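Local coordinates for protein aminotransferase AspB (Helicobacter pylori 26695, PDB 3EZS) that probably works as a pyridoxal 5'-phosphate-dependent aminotransferase of the class I/II family, moving amino groups between amino acids and keto acids, at residues Thr20-Gly25 and Tyr327-Ile332; Glu10-Leu15 and Gly331-Pro336; Ile54-Ala59 and Ser264-Gln269. One frame throughout, in Å; residues are numbered along the deposited sequence.

Contact 1 of 3, residues Thr20-Gly25 and Tyr327-Ile332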
loop_
_atom_site.group_PDB
_atom_site.type_symbol
_atom_site.label_atom_id
_atom_site.label_comp_id
_atom_site.label_asym_id
_atom_site.label_seq_id
_atom_site.Cartn_x
_atom_site.Cartn_y
_atom_site.Cartn_z
ATOM N N THR A 20 25.280 13.513 25.707
ATOM C CA THR A 20 25.020 12.457 26.672
ATOM C C THR A 20 24.167 13.119 27.772
ATOM O O THR A 20 24.653 13.989 28.476
ATOM C CB THR A 20 26.337 11.910 27.255
ATOM O OG1 THR A 20 27.133 11.340 26.195
ATOM C CG2 THR A 20 26.057 10.859 28.321
ATOM N N PRO A 21 22.882 12.747 27.899
ATOM C CA PRO A 21 22.029 13.400 28.903
ATOM C C PRO A 21 22.484 13.179 30.333
ATOM O O PRO A 21 22.872 12.064 30.686
ATOM C CB PRO A 21 20.673 12.722 28.712
ATOM C CG PRO A 21 20.725 12.162 27.378
ATOM C CD PRO A 21 22.130 11.740 27.148
ATOM N N LYS A 22 22.437 14.232 31.140
ATOM C CA LYS A 22 22.837 14.140 32.542
ATOM C C LYS A 22 21.706 13.526 33.384
ATOM O O LYS A 22 21.960 13.049 34.479
ATOM C CB LYS A 22 23.206 15.513 33.088
ATOM C CG LYS A 22 24.394 16.158 32.422
ATOM C CD LYS A 22 24.664 17.523 33.021
ATOM C CE LYS A 22 25.837 18.202 32.341
ATOM N NZ LYS A 22 26.136 19.525 32.962
ATOM N N LYS A 23 20.482 13.551 32.848
ATOM C CA LYS A 23 19.283 12.981 33.480
ATOM C C LYS A 23 18.467 12.184 32.469
ATOM O O LYS A 23 18.655 12.326 31.260
ATOM C CB LYS A 23 18.381 14.087 34.043
ATOM C CG LYS A 23 18.962 14.782 35.254
ATOM C CD LYS A 23 18.087 15.938 35.701
ATOM C CE LYS A 23 18.657 16.630 36.929
ATOM N NZ LYS A 23 17.999 17.951 37.186
ATOM N N ARG A 24 17.592 11.320 32.983
ATOM C CA ARG A 24 16.611 10.576 32.172
ATOM C C ARG A 24 15.305 11.393 32.155
ATOM O O ARG A 24 14.838 11.807 33.212
ATOM C CB ARG A 24 16.378 9.202 32.810
ATOM C CG ARG A 24 15.232 8.374 32.306
ATOM C CD ARG A 24 15.397 7.881 30.904
ATOM N NE ARG A 24 16.465 6.896 30.751
ATOM C CZ ARG A 24 16.703 6.236 29.615
ATOM N NH1 ARG A 24 15.942 6.417 28.538
ATOM N NH2 ARG A 24 17.698 5.368 29.548
ATOM N N GLY A 25 14.732 11.616 30.972
ATOM C CA GLY A 25 13.476 12.341 30.817
ATOM C C GLY A 25 12.624 11.805 29.678
ATOM O O GLY A 25 13.067 10.941 28.932
ATOM N N TYR A 327 17.803 18.410 26.379
ATOM C CA TYR A 327 18.228 17.024 26.325
ATOM C C TYR A 327 19.500 16.789 27.140
ATOM O O TYR A 327 19.609 15.807 27.879
ATOM C CB TYR A 327 18.447 16.613 24.883
ATOM C CG TYR A 327 18.790 15.164 24.713
ATOM C CD1 TYR A 327 17.852 14.175 25.007
ATOM C CD2 TYR A 327 20.023 14.771 24.203
ATOM C CE1 TYR A 327 18.150 12.829 24.840
ATOM C CE2 TYR A 327 20.330 13.427 24.030
ATOM C CZ TYR A 327 19.385 12.463 24.341
ATOM O OH TYR A 327 19.675 11.133 24.164
ATOM N N GLN A 328 20.466 17.681 26.978
ATOM C CA GLN A 328 21.722 17.631 27.705
ATOM C C GLN A 328 21.515 17.624 29.214
ATOM O O GLN A 328 22.073 16.798 29.917
ATOM C CB GLN A 328 22.533 18.869 27.305
ATOM C CG GLN A 328 23.783 19.200 28.085
ATOM C CD GLN A 328 24.888 18.216 27.876
ATOM O OE1 GLN A 328 25.891 18.543 27.240
ATOM N NE2 GLN A 328 24.715 16.991 28.386
ATOM N N ASN A 329 20.707 18.557 29.694
ATOM C CA ASN A 329 20.462 18.736 31.110
ATOM C C ASN A 329 19.347 17.905 31.756
ATOM O O ASN A 329 19.457 17.536 32.929
ATOM C CB ASN A 329 20.144 20.202 31.373
ATOM C CG ASN A 329 21.317 21.117 31.095
ATOM O OD1 ASN A 329 22.415 20.895 31.573
ATOM N ND2 ASN A 329 21.065 22.178 30.361
ATOM N N GLU A 330 18.274 17.647 31.013
ATOM C CA GLU A 330 17.127 16.942 31.565
ATOM C C GLU A 330 16.776 15.615 30.927
ATOM O O GLU A 330 15.936 14.895 31.465
ATOM C CB GLU A 330 15.894 17.850 31.475
ATOM C CG GLU A 330 16.068 19.213 32.116
ATOM C CD GLU A 330 16.376 19.134 33.601
ATOM O OE1 GLU A 330 16.000 18.139 34.249
ATOM O OE2 GLU A 330 17.007 20.074 34.117
ATOM N N GLY A 331 17.413 15.285 29.807
ATOM C CA GLY A 331 17.090 14.080 29.049
ATOM C C GLY A 331 15.755 14.152 28.328
ATOM O O GLY A 331 15.309 13.150 27.758
ATOM N N ILE A 332 15.113 15.325 28.330
ATOM C CA ILE A 332 13.810 15.475 27.701
ATOM C C ILE A 332 14.004 15.785 26.230
ATOM O O ILE A 332 14.687 16.751 25.885
ATOM C CB ILE A 332 12.966 16.580 28.382
ATOM C CG1 ILE A 332 12.645 16.200 29.834
ATOM C CG2 ILE A 332 11.688 16.843 27.587
ATOM C CD1 ILE A 332 12.150 17.352 30.687
HETATM O O HOH W 1 15.180 17.696 37.003
HETATM O O HOH W 2 16.434 10.535 28.511
#
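Pro21 to Gly25 runs beside the last turn of helix 319-330, and the two backbones are joined where Lys22 N gives a hydrogen bond to Gln328 O (2.9 Å, N-H...O angle 162°). Pro21 CA adds a CA-H...O contact to the same oxygen. The Pro21 ring lies over one face of the Tyr327 ring. Pro21 CG stands 3.7 Å from the centroid of the Tyr327 ring, a CH-pi contact displaced toward the phenol end, where Pro21 CG is 3.3 Å from Tyr327 CZ. Tyr327 has CG anti to the backbone N (chi1 -176°), which swings the ring under the proline. Gln328 is bent at chi2, and Gln328 NE2 comes 3.0 Å from Thr20 O.

Gly331, the first residue past the helix, has a positive phi (71°), as glycine often does at a helix C-terminus. Gly331 N still bonds to Tyr327 O. Gly331 CA makes a CA-H...O contact with Lys23 O at 3.2 Å. The chains come close where neither residue has a side chain, with Gly25 CA and Gly331 CA 4.4 Å apart.

Lys23 and Glu330 lie side by side and point the same way. Lys23 runs extended beyond CG along Glu330, and its CD passes Asn329 O on the way. Lys23 NZ forms a salt bridge with Glu330 OE1 at 3.6 Å, and a water joins the same two atoms. Glu330 OE2 is hydrogen-bonded to Tyr371 of helix 358-372. A second water accepts from Gly25 N and donates to Gly331 O.

Contact 2 of 3, residues Glu10-Leu15 and Gly331-Pro336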
loop_
_atom_site.group_PDB
_atom_site.type_symbol
_atom_site.label_atom_id
_atom_site.label_comp_id
_atom_site.label_asym_id
_atom_site.label_seq_id
_atom_site.Cartn_x
_atom_site.Cartn_y
_atom_site.Cartn_z
ATOM N N GLU A 10 15.514 12.038 11.800
ATOM C CA GLU A 10 16.951 11.932 11.450
ATOM C C GLU A 10 17.676 13.238 11.734
ATOM O O GLU A 10 18.834 13.247 12.183
ATOM C CB GLU A 10 17.150 11.582 9.975
ATOM C CG GLU A 10 16.554 10.251 9.552
ATOM C CD GLU A 10 16.799 9.933 8.069
ATOM O OE1 GLU A 10 17.032 10.874 7.281
ATOM O OE2 GLU A 10 16.734 8.737 7.698
ATOM N N ARG A 11 17.006 14.351 11.452
ATOM C CA ARG A 11 17.586 15.652 11.730
ATOM C C ARG A 11 17.761 15.824 13.254
ATOM O O ARG A 11 18.747 16.405 13.709
ATOM C CB ARG A 11 16.732 16.774 11.116
ATOM C CG ARG A 11 16.605 16.681 9.585
ATOM C CD ARG A 11 15.918 17.888 8.944
ATOM N NE ARG A 11 16.730 19.098 9.029
ATOM C CZ ARG A 11 16.331 20.323 8.663
ATOM N NH1 ARG A 11 15.107 20.540 8.179
ATOM N NH2 ARG A 11 17.165 21.352 8.794
ATOM N N LEU A 12 16.810 15.295 14.022
ATOM C CA LEU A 12 16.825 15.360 15.478
ATOM C C LEU A 12 17.920 14.454 16.043
ATOM O O LEU A 12 18.691 14.851 16.926
ATOM C CB LEU A 12 15.449 14.954 16.022
ATOM C CG LEU A 12 15.254 14.990 17.546
ATOM C CD1 LEU A 12 15.603 16.349 18.113
ATOM C CD2 LEU A 12 13.814 14.583 17.934
ATOM N N ARG A 13 17.989 13.232 15.529
ATOM C CA ARG A 13 19.047 12.300 15.922
ATOM C C ARG A 13 20.405 12.947 15.682
ATOM O O ARG A 13 21.279 12.884 16.557
ATOM C CB ARG A 13 18.926 10.989 15.136
ATOM C CG ARG A 13 19.886 9.860 15.561
ATOM C CD ARG A 13 19.460 8.532 14.901
ATOM N NE ARG A 13 19.452 8.643 13.432
ATOM C CZ ARG A 13 18.882 7.781 12.583
ATOM N NH1 ARG A 13 18.234 6.702 13.022
ATOM N NH2 ARG A 13 18.945 8.018 11.271
ATOM N N ALA A 14 20.574 13.598 14.530
ATOM C CA ALA A 14 21.839 14.272 14.187
ATOM C C ALA A 14 22.159 15.410 15.137
ATOM O O ALA A 14 23.307 15.573 15.537
ATOM C CB ALA A 14 21.813 14.801 12.750
ATOM N N LEU A 15 21.143 16.203 15.481
ATOM C CA LEU A 15 21.308 17.326 16.410
ATOM C C LEU A 15 21.788 16.890 17.815
ATOM O O LEU A 15 22.616 17.553 18.430
ATOM C CB LEU A 15 19.977 18.062 16.557
ATOM C CG LEU A 15 19.959 19.290 17.473
ATOM C CD1 LEU A 15 20.775 20.488 16.902
ATOM C CD2 LEU A 15 18.550 19.684 17.771
ATOM N N GLY A 331 17.413 15.285 29.807
ATOM C CA GLY A 331 17.090 14.080 29.049
ATOM C C GLY A 331 15.755 14.152 28.328
ATOM O O GLY A 331 15.309 13.150 27.758
ATOM N N ILE A 332 15.113 15.325 28.330
ATOM C CA ILE A 332 13.810 15.475 27.701
ATOM C C ILE A 332 14.004 15.785 26.230
ATOM O O ILE A 332 14.687 16.751 25.885
ATOM C CB ILE A 332 12.966 16.580 28.382
ATOM C CG1 ILE A 332 12.645 16.200 29.834
ATOM C CG2 ILE A 332 11.688 16.843 27.587
ATOM C CD1 ILE A 332 12.150 17.352 30.687
ATOM N N ILE A 333 13.384 14.985 25.369
ATOM C CA ILE A 333 13.498 15.150 23.917
ATOM C C ILE A 333 12.330 15.968 23.379
ATOM O O ILE A 333 11.169 15.647 23.641
ATOM C CB ILE A 333 13.491 13.772 23.186
ATOM C CG1 ILE A 333 14.705 12.927 23.598
ATOM C CG2 ILE A 333 13.419 13.953 21.660
ATOM C CD1 ILE A 333 14.610 11.418 23.217
ATOM N N THR A 334 12.655 17.037 22.652
ATOM C CA THR A 334 11.672 17.895 21.987
ATOM C C THR A 334 12.083 18.015 20.517
ATOM O O THR A 334 13.234 17.754 20.170
ATOM C CB THR A 334 11.570 19.282 22.669
ATOM O OG1 THR A 334 12.783 20.027 22.463
ATOM C CG2 THR A 334 11.298 19.128 24.198
ATOM N N LEU A 335 11.144 18.401 19.656
ATOM C CA LEU A 335 11.379 18.512 18.218
ATOM C C LEU A 335 11.446 19.978 17.761
ATOM O O LEU A 335 10.437 20.693 17.821
ATOM C CB LEU A 335 10.249 17.804 17.442
ATOM C CG LEU A 335 10.293 17.804 15.902
ATOM C CD1 LEU A 335 11.557 17.058 15.365
ATOM C CD2 LEU A 335 9.013 17.205 15.296
ATOM N N PRO A 336 12.629 20.437 17.322
ATOM C CA PRO A 336 12.701 21.772 16.744
ATOM C C PRO A 336 11.776 21.848 15.522
ATOM O O PRO A 336 11.854 20.972 14.635
ATOM C CB PRO A 336 14.166 21.887 16.310
ATOM C CG PRO A 336 14.889 20.938 17.116
ATOM C CD PRO A 336 13.955 19.795 17.343
#
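Leu12 carries most of this contact, with its two methyls set against different parts of the chain from Ile333 to Pro336. Leu12 CD1 comes 3.4 Å from Thr334 O. The same Leu12 CD1 is 3.9 Å from Pro336 CD. Leu12 CD2 touches Ile333 CG2 at 3.8 Å. Leu12 CD2 also approaches Leu335 CD1, at 4.2 Å. The leucine thus spans four consecutive residues. It crosses Pro336 at about a right angle and meets Ile333 more obliquely. One turn further along the helix, Leu15 CD2 reaches Pro336 CG at 3.9 Å. Pro336 therefore takes a methyl from each leucine, one on CD and one on CG. The contact is apolar, apart from the carbonyl oxygen of Thr334 that lies against Leu12.

The torsions explain the reach. Leu12 has CG anti to the backbone N (chi1 -179°), and Leu15 repeats the same setting. Both side chains leave one flank of helix 8-16 and point at the facing chain. The helix is held by regular bonds, among them Leu15 N to Arg11 O. Across from it, Ile333 meets Leu12 through its CG2 branch.

Further out, the backbone of Ile333 is hydrogen-bonded to Leu26 and Leu28, and that of Leu335 to Arg351. These bonds hold the backbone on which the leucines rest. Leu15 also touches Lys324 of helix 319-330 and Tyr339. Thr334 turns its side chain away from Leu12, onto Leu326, Val350 and Leu352. Helix 8-16 thus packs against the chain leading into strand 335-336, which within this chain is an outer strand of a three-stranded antiparallel sheet, beside strand 349-353.

Contact 3 of 3, residues Ile54-Ala59 and Ser264-Gln269. With PO4 (phosphate ion), chain G.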
loop_
_atom_site.group_PDB
_atom_site.type_symbol
_atom_site.label_atom_id
_atom_site.label_comp_id
_atom_site.label_asym_id
_atom_site.label_seq_id
_atom_site.Cartn_x
_atom_site.Cartn_y
_atom_site.Cartn_z
ATOM N N ILE A 54 -8.471 -15.685 2.246
ATOM C CA ILE A 54 -9.247 -14.919 1.268
ATOM C C ILE A 54 -8.410 -13.734 0.765
ATOM O O ILE A 54 -7.840 -12.986 1.562
ATOM C CB ILE A 54 -10.565 -14.391 1.900
ATOM C CG1 ILE A 54 -11.393 -15.530 2.518
ATOM C CG2 ILE A 54 -11.402 -13.602 0.883
ATOM C CD1 ILE A 54 -11.755 -16.665 1.567
ATOM N N TYR A 55 -8.337 -13.576 -0.553
ATOM C CA TYR A 55 -7.586 -12.479 -1.149
ATOM C C TYR A 55 -8.411 -11.206 -0.911
ATOM O O TYR A 55 -9.526 -11.089 -1.414
ATOM C CB TYR A 55 -7.353 -12.735 -2.647
ATOM C CG TYR A 55 -6.207 -11.929 -3.237
ATOM C CD1 TYR A 55 -6.341 -10.550 -3.487
ATOM C CD2 TYR A 55 -5.001 -12.539 -3.562
ATOM C CE1 TYR A 55 -5.289 -9.795 -4.032
ATOM C CE2 TYR A 55 -3.942 -11.801 -4.111
ATOM C CZ TYR A 55 -4.089 -10.424 -4.347
ATOM O OH TYR A 55 -3.046 -9.688 -4.905
ATOM N N PRO A 56 -7.886 -10.258 -0.135
ATOM C CA PRO A 56 -8.734 -9.077 0.137
ATOM C C PRO A 56 -9.004 -8.159 -1.067
ATOM O O PRO A 56 -8.164 -8.040 -1.955
ATOM C CB PRO A 56 -7.964 -8.307 1.211
ATOM C CG PRO A 56 -6.724 -9.104 1.526
ATOM C CD PRO A 56 -6.563 -10.175 0.503
ATOM N N LYS A 57 -10.168 -7.503 -1.056
ATOM C CA LYS A 57 -10.606 -6.616 -2.142
ATOM C C LYS A 57 -9.942 -5.238 -2.022
ATOM O O LYS A 57 -9.788 -4.715 -0.908
ATOM C CB LYS A 57 -12.127 -6.404 -2.065
ATOM C CG LYS A 57 -13.035 -7.657 -2.006
ATOM C CD LYS A 57 -14.520 -7.243 -1.718
ATOM C CE LYS A 57 -15.483 -8.440 -1.581
ATOM N N SER A 58 -9.609 -4.615 -3.154
ATOM C CA SER A 58 -8.987 -3.288 -3.120
ATOM C C SER A 58 -9.921 -2.227 -2.520
ATOM O O SER A 58 -9.451 -1.257 -1.919
ATOM C CB SER A 58 -8.481 -2.857 -4.496
ATOM O OG SER A 58 -9.526 -2.712 -5.423
ATOM N N ALA A 59 -11.235 -2.439 -2.674
ATOM C CA ALA A 59 -12.270 -1.556 -2.130
ATOM C C ALA A 59 -12.548 -1.803 -0.644
ATOM O O ALA A 59 -13.300 -1.042 -0.026
ATOM C CB ALA A 59 -13.558 -1.734 -2.910
ATOM N N SER A 264 -5.611 -5.256 2.847
ATOM C CA SER A 264 -5.439 -5.701 4.219
ATOM C C SER A 264 -6.266 -6.967 4.483
ATOM O O SER A 264 -7.327 -7.146 3.901
ATOM C CB SER A 264 -5.921 -4.559 5.113
ATOM O OG SER A 264 -5.486 -4.713 6.435
ATOM N N ALA A 265 -5.773 -7.831 5.367
ATOM C CA ALA A 265 -6.485 -9.044 5.764
ATOM C C ALA A 265 -7.927 -8.763 6.208
ATOM O O ALA A 265 -8.188 -7.791 6.913
ATOM C CB ALA A 265 -5.741 -9.709 6.903
ATOM N N ASN A 266 -8.862 -9.625 5.820
ATOM C CA ASN A 266 -10.258 -9.441 6.227
ATOM C C ASN A 266 -10.405 -9.414 7.753
ATOM O O ASN A 266 -11.307 -8.764 8.301
ATOM C CB ASN A 266 -11.163 -10.510 5.592
ATOM C CG ASN A 266 -11.368 -10.295 4.089
ATOM O OD1 ASN A 266 -10.736 -9.433 3.476
ATOM N ND2 ASN A 266 -12.269 -11.077 3.497
ATOM N N ALA A 267 -9.511 -10.116 8.437
ATOM C CA ALA A 267 -9.494 -10.147 9.888
ATOM C C ALA A 267 -9.106 -8.780 10.432
ATOM O O ALA A 267 -9.651 -8.340 11.454
ATOM C CB ALA A 267 -8.540 -11.214 10.366
ATOM N N ILE A 268 -8.152 -8.109 9.766
ATOM C CA ILE A 268 -7.755 -6.760 10.161
ATOM C C ILE A 268 -8.911 -5.783 9.927
ATOM O O ILE A 268 -9.167 -4.890 10.750
ATOM C CB ILE A 268 -6.502 -6.267 9.386
ATOM C CG1 ILE A 268 -5.224 -6.991 9.868
ATOM C CG2 ILE A 268 -6.343 -4.736 9.513
ATOM C CD1 ILE A 268 -4.737 -6.671 11.323
ATOM N N GLN A 269 -9.606 -5.963 8.804
ATOM C CA GLN A 269 -10.762 -5.146 8.462
ATOM C C GLN A 269 -11.916 -5.346 9.456
ATOM O O GLN A 269 -12.634 -4.392 9.739
ATOM C CB GLN A 269 -11.247 -5.466 7.065
ATOM C CG GLN A 269 -10.206 -5.289 5.936
ATOM C CD GLN A 269 -10.836 -5.379 4.567
ATOM O OE1 GLN A 269 -11.926 -4.847 4.363
ATOM N NE2 GLN A 269 -10.154 -6.033 3.613
HETATM P P PO4 G . -0.022 -11.298 -4.111
HETATM O O1 PO4 G . 0.154 -9.829 -3.890
HETATM O O2 PO4 G . -0.599 -11.444 -5.476
HETATM O O3 PO4 G . -0.894 -11.915 -3.053
HETATM O O4 PO4 G . 1.335 -11.902 -4.033
HETATM O O HOH W 3 -8.092 -12.003 4.176
HETATM O O HOH W 4 -11.508 -7.535 1.533
HETATM O O HOH W 5 -8.271 -4.611 1.322
#
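Pro56 presents its ring to the start of helix 266-277. Pro56 CB lies 3.0 Å from Ser264 O, with Asn266 OD1 and Gln269 NE2 further off. Pro56 CG, next round the ring, stays by the same carbonyl, 3.1 Å from Ser264 O. That oxygen also accepts a hydrogen bond from Gln269 NE2 (3.1 Å, 168°) and lies close to the plane of the Gln269 amide. The other end of that amide, OE1, accepts from Glu61 N.

Pro56 thus packs on the carbonyl one residue ahead of Ala265, the N-cap of the helix. The loop lies at the dimer interface, where Pro56 also packs on Arg239 of the second subunit. Tyr55 turns the other way. Its OH makes a weak hydrogen bond to a phosphate ion, probably from the crystallisation liquor, that Ser228, Ser230 and Arg239 of the second subunit also bind. This is consistent with the cofactor phosphate site of fold-type I aminotransferases, where a tyrosine of the partner subunit reaches in.

One water donates to Asn266 OD1 and accepts from Lys57 N and Gln269 NE2. Another donates to Ile54 O and accepts from Asn266 N. Ile54 CG2 rests 3.7 Å from Asn266 ND2.

In the fold
Contacts 1 and 2 are neighbours, with centres about 12 Å apart. They share Gly331 and Ile332, where the chain passes from helix 319-330 toward strand 335-336. Their first segments come from helix 8-16 and the loop after it. The two contacts therefore tie the N-terminal part of the chain to a region more than 300 residues later. They touch through Tyr327 and Ile333. Contact 3 lies far off, with its centre about 45 Å from that of contact 1 and about 38 Å from that of contact 2. In sequence both its segments fall between those of the other two. It borders the second subunit, whereas no other chain of the assembly touches contacts 1 and 2.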